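Local coordinates for mediator of RNA polymerase II transcription subunit 6 (Schizosaccharomyces pombe, PDB 4H61), which serves as a subunit of Mediator, the coactivator that conveys signals from gene-specific regulatory proteins to the RNA polymerase II transcription machinery, at residues 6-17 against 106-114. Numbering follows the deposited sequence.
Sequences LTSIQWRMPEWV and CNENIYMAP
Trp11 and Ile110 pair through their backbones as a single antiparallel, hydrogen-bonded bridge: Trp11 N donates to Ile110 O and Ile110 N returns a bond to Trp11 O, each 2.9 Å long. Their side chains run alongside each other on one side of the bridge, and Ile110 CD1 lies 3.5 Å from Trp11 CZ3 on the six-membered part of the indole. Arg12 and Gln10 reach the other side. With CG anti to the backbone N (chi1 -179°) and an extended chain, Arg12 carries its guanidinium over the turn before the strand. There Glu108 OE1 sits above one face, 3.5 Å from Arg12 NH2, a salt bridge of charge alone, while Asn109 OD1 accepts a weak bond from Arg12 NH1 at the edge. Gln10 OE1 comes within 2.8 Å of Asn109 ND2, the two amide planes nearly perpendicular, and the Gln10 chain runs beside the Tyr111 ring. Val17 rests its methyls on the Glu108 carboxylate arm; an alanine at Glu108 would probably leave Arg12 without its charged mate and open a gap beside Val17. Further along, Met112 SD packs against Thr7 CG2 at 3.7 Å. Tyr31 OH, bonded to both Glu108 O and Met13 N, ties the two segments together. The type I' turn from Cys106 to Asn109 makes strands 97-106 and 109-112 a beta hairpin, whose outer strand the N-terminal segment borders through one isolated beta bridge.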
ATOM      1  N   LEU A   6      -7.412  15.617   0.161  1.00105.47           N
ATOM      2  CA  LEU A   6      -7.040  14.589   1.125  1.00 97.43           C
ATOM      3  C   LEU A   6      -5.727  14.891   1.836  1.00100.69           C
ATOM      4  O   LEU A   6      -5.334  14.172   2.756  1.00111.69           O
ATOM      5  CB  LEU A   6      -6.977  13.221   0.446  1.00 96.09           C
ATOM      6  CG  LEU A   6      -8.299  12.778  -0.193  1.00 93.78           C
ATOM      7  CD1 LEU A   6      -8.109  11.480  -0.942  1.00 83.27           C
ATOM      8  CD2 LEU A   6      -9.390  12.632   0.867  1.00 94.52           C
ATOM      9  N   THR A   7      -5.043  15.954   1.428  1.00101.99           N
ATOM     10  CA  THR A   7      -3.815  16.339   2.124  1.00106.44           C
ATOM     11  C   THR A   7      -4.170  17.162   3.339  1.00103.10           C
ATOM     12  O   THR A   7      -3.295  17.642   4.044  1.00114.56           O
ATOM     13  CB  THR A   7      -2.898  17.209   1.260  1.00104.94           C
ATOM     14  OG1 THR A   7      -3.525  18.483   1.039  1.00100.41           O
ATOM     15  CG2 THR A   7      -2.610  16.530  -0.070  1.00 99.94           C
ATOM     16  N   SER A   8      -5.460  17.347   3.575  1.00 94.23           N
ATOM     17  CA  SER A   8      -5.864  18.216   4.645  1.00100.91           C
ATOM     18  C   SER A   8      -6.738  17.498   5.676  1.00107.38           C
ATOM     19  O   SER A   8      -7.338  18.144   6.562  1.00105.28           O
ATOM     20  CB  SER A   8      -6.585  19.430   4.076  1.00101.59           C
ATOM     21  OG  SER A   8      -7.929  19.110   3.779  1.00116.83           O
ATOM     22  N   ILE A   9      -6.816  16.172   5.579  1.00 95.00           N
ATOM     23  CA  ILE A   9      -7.615  15.437   6.557  1.00105.78           C
ATOM     24  C   ILE A   9      -6.859  14.315   7.255  1.00109.73           C
ATOM     25  O   ILE A   9      -5.823  13.857   6.788  1.00111.57           O
ATOM     26  CB  ILE A   9      -8.920  14.849   5.951  1.00108.59           C
ATOM     27  CG1 ILE A   9      -8.600  13.833   4.853  1.00105.82           C
ATOM     28  CG2 ILE A   9      -9.857  15.945   5.439  1.00 99.15           C
ATOM     29  CD1 ILE A   9      -9.788  12.977   4.508  1.00106.37           C
ATOM     30  N   GLN A  10      -7.391  13.899   8.397  1.00114.09           N
ATOM     31  CA  GLN A  10      -6.955  12.697   9.084  1.00113.59           C
ATOM     32  C   GLN A  10      -8.205  11.876   9.327  1.00108.16           C
ATOM     33  O   GLN A  10      -9.278  12.419   9.589  1.00112.24           O
ATOM     34  CB  GLN A  10      -6.316  13.032  10.428  1.00129.71           C
ATOM     35  CG  GLN A  10      -4.948  13.682  10.344  1.00143.06           C
ATOM     36  CD  GLN A  10      -4.358  13.936  11.722  1.00148.18           C
ATOM     37  OE1 GLN A  10      -5.046  13.793  12.734  1.00144.17           O
ATOM     38  NE2 GLN A  10      -3.080  14.305  11.766  1.00149.55           N
ATOM     39  N   TRP A  11      -8.066  10.566   9.249  1.00103.53           N
ATOM     40  CA  TRP A  11      -9.210   9.685   9.377  1.00106.34           C
ATOM     41  C   TRP A  11      -8.917   8.719  10.517  1.00109.85           C
ATOM     42  O   TRP A  11      -7.772   8.320  10.722  1.00111.42           O
ATOM     43  CB  TRP A  11      -9.441   8.955   8.044  1.00103.07           C
ATOM     44  CG  TRP A  11     -10.528   7.906   8.025  1.00112.04           C
ATOM     45  CD1 TRP A  11     -11.852   8.093   7.721  1.00113.73           C
ATOM     46  CD2 TRP A  11     -10.374   6.501   8.289  1.00113.02           C
ATOM     47  NE1 TRP A  11     -12.532   6.894   7.792  1.00113.23           N
ATOM     48  CE2 TRP A  11     -11.648   5.902   8.135  1.00111.56           C
ATOM     49  CE3 TRP A  11      -9.288   5.694   8.652  1.00109.39           C
ATOM     50  CZ2 TRP A  11     -11.861   4.532   8.328  1.00106.54           C
ATOM     51  CZ3 TRP A  11      -9.501   4.331   8.842  1.00106.11           C
ATOM     52  CH2 TRP A  11     -10.779   3.767   8.679  1.00108.40           C
ATOM     53  N   ARG A  12      -9.945   8.380  11.281  1.00111.76           N
ATOM     54  CA  ARG A  12      -9.794   7.428  12.369  1.00122.45           C
ATOM     55  C   ARG A  12     -11.137   6.790  12.679  1.00127.98           C
ATOM     56  O   ARG A  12     -12.121   7.495  12.906  1.00134.39           O
ATOM     57  CB  ARG A  12      -9.246   8.124  13.615  1.00130.21           C
ATOM     58  CG  ARG A  12      -9.040   7.201  14.795  1.00144.47           C
ATOM     59  CD  ARG A  12      -8.563   7.968  16.016  1.00162.99           C
ATOM     60  NE  ARG A  12      -8.560   7.138  17.222  1.00176.74           N
ATOM     61  CZ  ARG A  12      -7.511   6.990  18.026  1.00182.85           C
ATOM     62  NH1 ARG A  12      -6.372   7.617  17.762  1.00181.11           N
ATOM     63  NH2 ARG A  12      -7.603   6.215  19.098  1.00188.47           N
ATOM     64  N   MET A  13     -11.180   5.462  12.694  1.00125.56           N
ATOM     65  CA  MET A  13     -12.430   4.750  12.943  1.00128.82           C
ATOM     66  C   MET A  13     -12.319   3.763  14.116  1.00127.71           C
ATOM     67  O   MET A  13     -12.261   2.548  13.914  1.00121.92           O
ATOM     68  CB  MET A  13     -12.896   4.049  11.660  1.00126.84           C
ATOM     69  CG  MET A  13     -14.319   3.515  11.714  1.00131.44           C
ATOM     70  SD  MET A  13     -14.882   2.820  10.145  1.00141.70           S
ATOM     71  CE  MET A  13     -15.414   4.304   9.286  1.00164.07           C
ATOM     72  N   PRO A  14     -12.309   4.288  15.355  1.00137.09           N
ATOM     73  CA  PRO A  14     -12.071   3.501  16.579  1.00138.15           C
ATOM     74  C   PRO A  14     -13.005   2.299  16.730  1.00142.16           C
ATOM     75  O   PRO A  14     -12.612   1.285  17.310  1.00137.80           O
ATOM     76  CB  PRO A  14     -12.343   4.507  17.701  1.00133.19           C
ATOM     77  CG  PRO A  14     -12.145   5.842  17.085  1.00133.92           C
ATOM     78  CD  PRO A  14     -12.596   5.702  15.658  1.00136.22           C
ATOM     79  N   GLU A  15     -14.222   2.417  16.205  1.00150.93           N
ATOM     80  CA  GLU A  15     -15.233   1.369  16.334  1.00158.45           C
ATOM     81  C   GLU A  15     -14.887   0.124  15.521  1.00150.66           C
ATOM     82  O   GLU A  15     -15.407  -0.960  15.778  1.00152.21           O
ATOM     83  CB  GLU A  15     -16.624   1.900  15.951  1.00169.80           C
ATOM     84  CG  GLU A  15     -16.733   2.495  14.540  1.00179.46           C
ATOM     85  CD  GLU A  15     -16.327   3.969  14.461  1.00188.69           C
ATOM     86  OE1 GLU A  15     -15.497   4.413  15.282  1.00191.70           O
ATOM     87  OE2 GLU A  15     -16.840   4.687  13.570  1.00190.70           O
ATOM     88  N   TRP A  16     -14.008   0.285  14.538  1.00144.38           N
ATOM     89  CA  TRP A  16     -13.535  -0.838  13.739  1.00139.64           C
ATOM     90  C   TRP A  16     -12.361  -1.500  14.456  1.00141.95           C
ATOM     91  O   TRP A  16     -12.251  -2.728  14.502  1.00139.54           O
ATOM     92  CB  TRP A  16     -13.106  -0.348  12.354  1.00130.48           C
ATOM     93  CG  TRP A  16     -12.814  -1.429  11.351  1.00130.89           C
ATOM     94  CD1 TRP A  16     -13.659  -1.904  10.391  1.00132.48           C
ATOM     95  CD2 TRP A  16     -11.579  -2.144  11.185  1.00133.26           C
ATOM     96  NE1 TRP A  16     -13.033  -2.877   9.644  1.00133.49           N
ATOM     97  CE2 TRP A  16     -11.756  -3.041  10.111  1.00134.58           C
ATOM     98  CE3 TRP A  16     -10.347  -2.116  11.842  1.00135.05           C
ATOM     99  CZ2 TRP A  16     -10.747  -3.903   9.682  1.00137.59           C
ATOM    100  CZ3 TRP A  16      -9.345  -2.975  11.415  1.00137.35           C
ATOM    101  CH2 TRP A  16      -9.551  -3.854  10.344  1.00137.69           C
ATOM    102  N   VAL A  17     -11.491  -0.670  15.023  1.00143.88           N
ATOM    103  CA  VAL A  17     -10.307  -1.144  15.725  1.00148.96           C
ATOM    104  C   VAL A  17     -10.679  -2.046  16.897  1.00158.74           C
ATOM    105  O   VAL A  17     -10.096  -3.118  17.073  1.00159.44           O
ATOM    106  CB  VAL A  17      -9.449   0.032  16.232  1.00150.08           C
ATOM    107  CG1 VAL A  17      -8.248  -0.482  17.012  1.00151.90           C
ATOM    108  CG2 VAL A  17      -9.000   0.898  15.064  1.00145.75           C
ATOM    109  N   CYS A 106      -0.692   6.116  12.133  1.00125.05           N
ATOM    110  CA  CYS A 106      -0.065   6.384  13.415  1.00130.08           C
ATOM    111  C   CYS A 106      -1.127   6.483  14.501  1.00133.48           C
ATOM    112  O   CYS A 106      -1.985   7.366  14.454  1.00135.26           O
ATOM    113  CB  CYS A 106       0.730   7.686  13.328  1.00127.77           C
ATOM    114  SG  CYS A 106       1.874   7.947  14.679  1.00161.67           S
ATOM    115  N   ASN A 107      -1.067   5.576  15.472  1.00134.52           N
ATOM    116  CA  ASN A 107      -2.066   5.512  16.540  1.00136.49           C
ATOM    117  C   ASN A 107      -3.491   5.458  16.014  1.00133.61           C
ATOM    118  O   ASN A 107      -4.360   6.169  16.508  1.00140.08           O
ATOM    119  CB  ASN A 107      -1.919   6.691  17.505  1.00140.04           C
ATOM    120  CG  ASN A 107      -0.669   6.599  18.348  1.00147.72           C
ATOM    121  OD1 ASN A 107       0.363   7.181  18.010  1.00151.80           O
ATOM    122  ND2 ASN A 107      -0.750   5.861  19.452  1.00148.90           N
ATOM    123  N   GLU A 108      -3.709   4.629  14.997  1.00130.71           N
ATOM    124  CA  GLU A 108      -5.024   4.443  14.375  1.00132.40           C
ATOM    125  C   GLU A 108      -5.481   5.650  13.540  1.00127.87           C
ATOM    126  O   GLU A 108      -6.583   5.657  12.979  1.00121.11           O
ATOM    127  CB  GLU A 108      -6.074   4.032  15.413  1.00136.79           C
ATOM    128  CG  GLU A 108      -5.712   2.746  16.134  1.00144.55           C
ATOM    129  CD  GLU A 108      -6.168   2.724  17.576  1.00156.54           C
ATOM    130  OE1 GLU A 108      -7.360   3.006  17.830  1.00160.64           O
ATOM    131  OE2 GLU A 108      -5.329   2.427  18.457  1.00162.28           O
ATOM    132  N   ASN A 109      -4.617   6.659  13.456  1.00123.19           N
ATOM    133  CA  ASN A 109      -4.851   7.810  12.605  1.00121.99           C
ATOM    134  C   ASN A 109      -4.195   7.615  11.253  1.00123.67           C
ATOM    135  O   ASN A 109      -2.992   7.360  11.168  1.00126.65           O
ATOM    136  CB  ASN A 109      -4.284   9.069  13.246  1.00130.78           C
ATOM    137  CG  ASN A 109      -5.332   9.883  13.942  1.00141.36           C
ATOM    138  OD1 ASN A 109      -5.916   9.447  14.936  1.00146.59           O
ATOM    139  ND2 ASN A 109      -5.579  11.084  13.431  1.00143.91           N
ATOM    140  N   ILE A 110      -4.987   7.731  10.195  1.00115.47           N
ATOM    141  CA  ILE A 110      -4.444   7.657   8.857  1.00107.91           C
ATOM    142  C   ILE A 110      -4.411   9.046   8.218  1.00109.39           C
ATOM    143  O   ILE A 110      -5.379   9.803   8.303  1.00108.75           O
ATOM    144  CB  ILE A 110      -5.252   6.695   7.974  1.00106.04           C
ATOM    145  CG1 ILE A 110      -5.504   5.384   8.717  1.00111.92           C
ATOM    146  CG2 ILE A 110      -4.531   6.448   6.651  1.00 95.47           C
ATOM    147  CD1 ILE A 110      -6.145   4.302   7.861  1.00110.06           C
ATOM    148  N   TYR A 111      -3.285   9.372   7.591  1.00106.08           N
ATOM    149  CA  TYR A 111      -3.131  10.615   6.851  1.00104.44           C
ATOM    150  C   TYR A 111      -1.974  10.477   5.860  1.00110.62           C
ATOM    151  O   TYR A 111      -1.096   9.628   6.042  1.00112.43           O
ATOM    152  CB  TYR A 111      -2.898  11.790   7.809  1.00105.93           C
ATOM    153  CG  TYR A 111      -1.794  11.569   8.826  1.00109.26           C
ATOM    154  CD1 TYR A 111      -0.464  11.855   8.515  1.00105.58           C
ATOM    155  CD2 TYR A 111      -2.079  11.084  10.100  1.00112.56           C
ATOM    156  CE1 TYR A 111       0.556  11.655   9.447  1.00106.34           C
ATOM    157  CE2 TYR A 111      -1.067  10.882  11.037  1.00118.74           C
ATOM    158  CZ  TYR A 111       0.249  11.170  10.703  1.00118.03           C
ATOM    159  OH  TYR A 111       1.258  10.969  11.625  1.00127.04           O
ATOM    160  N   MET A 112      -1.988  11.289   4.801  1.00110.02           N
ATOM    161  CA  MET A 112      -0.888  11.316   3.831  1.00 97.80           C
ATOM    162  C   MET A 112       0.368  11.855   4.499  1.00107.67           C
ATOM    163  O   MET A 112       0.313  12.789   5.301  1.00115.94           O
ATOM    164  CB  MET A 112      -1.230  12.195   2.621  1.00 86.07           C
ATOM    165  CG  MET A 112      -2.508  11.794   1.881  1.00 94.12           C
ATOM    166  SD  MET A 112      -2.977  12.880   0.503  1.00110.67           S
ATOM    167  CE  MET A 112      -1.469  12.837  -0.463  1.00107.37           C
ATOM    168  N   ALA A 113       1.500  11.251   4.177  1.00110.93           N
ATOM    169  CA  ALA A 113       2.774  11.714   4.696  1.00110.04           C
ATOM    170  C   ALA A 113       3.176  12.869   3.810  1.00103.07           C
ATOM    171  O   ALA A 113       2.609  13.034   2.728  1.00110.71           O
ATOM    172  CB  ALA A 113       3.796  10.603   4.604  1.00114.69           C
ATOM    173  N   PRO A 114       4.141  13.683   4.256  1.00123.54           N
ATOM    174  CA  PRO A 114       4.659  14.735   3.375  1.00128.29           C
ATOM    175  C   PRO A 114       5.181  14.157   2.056  1.00128.05           C
ATOM    176  O   PRO A 114       5.572  12.986   1.989  1.00116.30           O
ATOM    177  CB  PRO A 114       5.813  15.328   4.187  1.00127.88           C
ATOM    178  CG  PRO A 114       5.425  15.094   5.596  1.00119.94           C
ATOM    179  CD  PRO A 114       4.701  13.775   5.615  1.00115.31           C
TER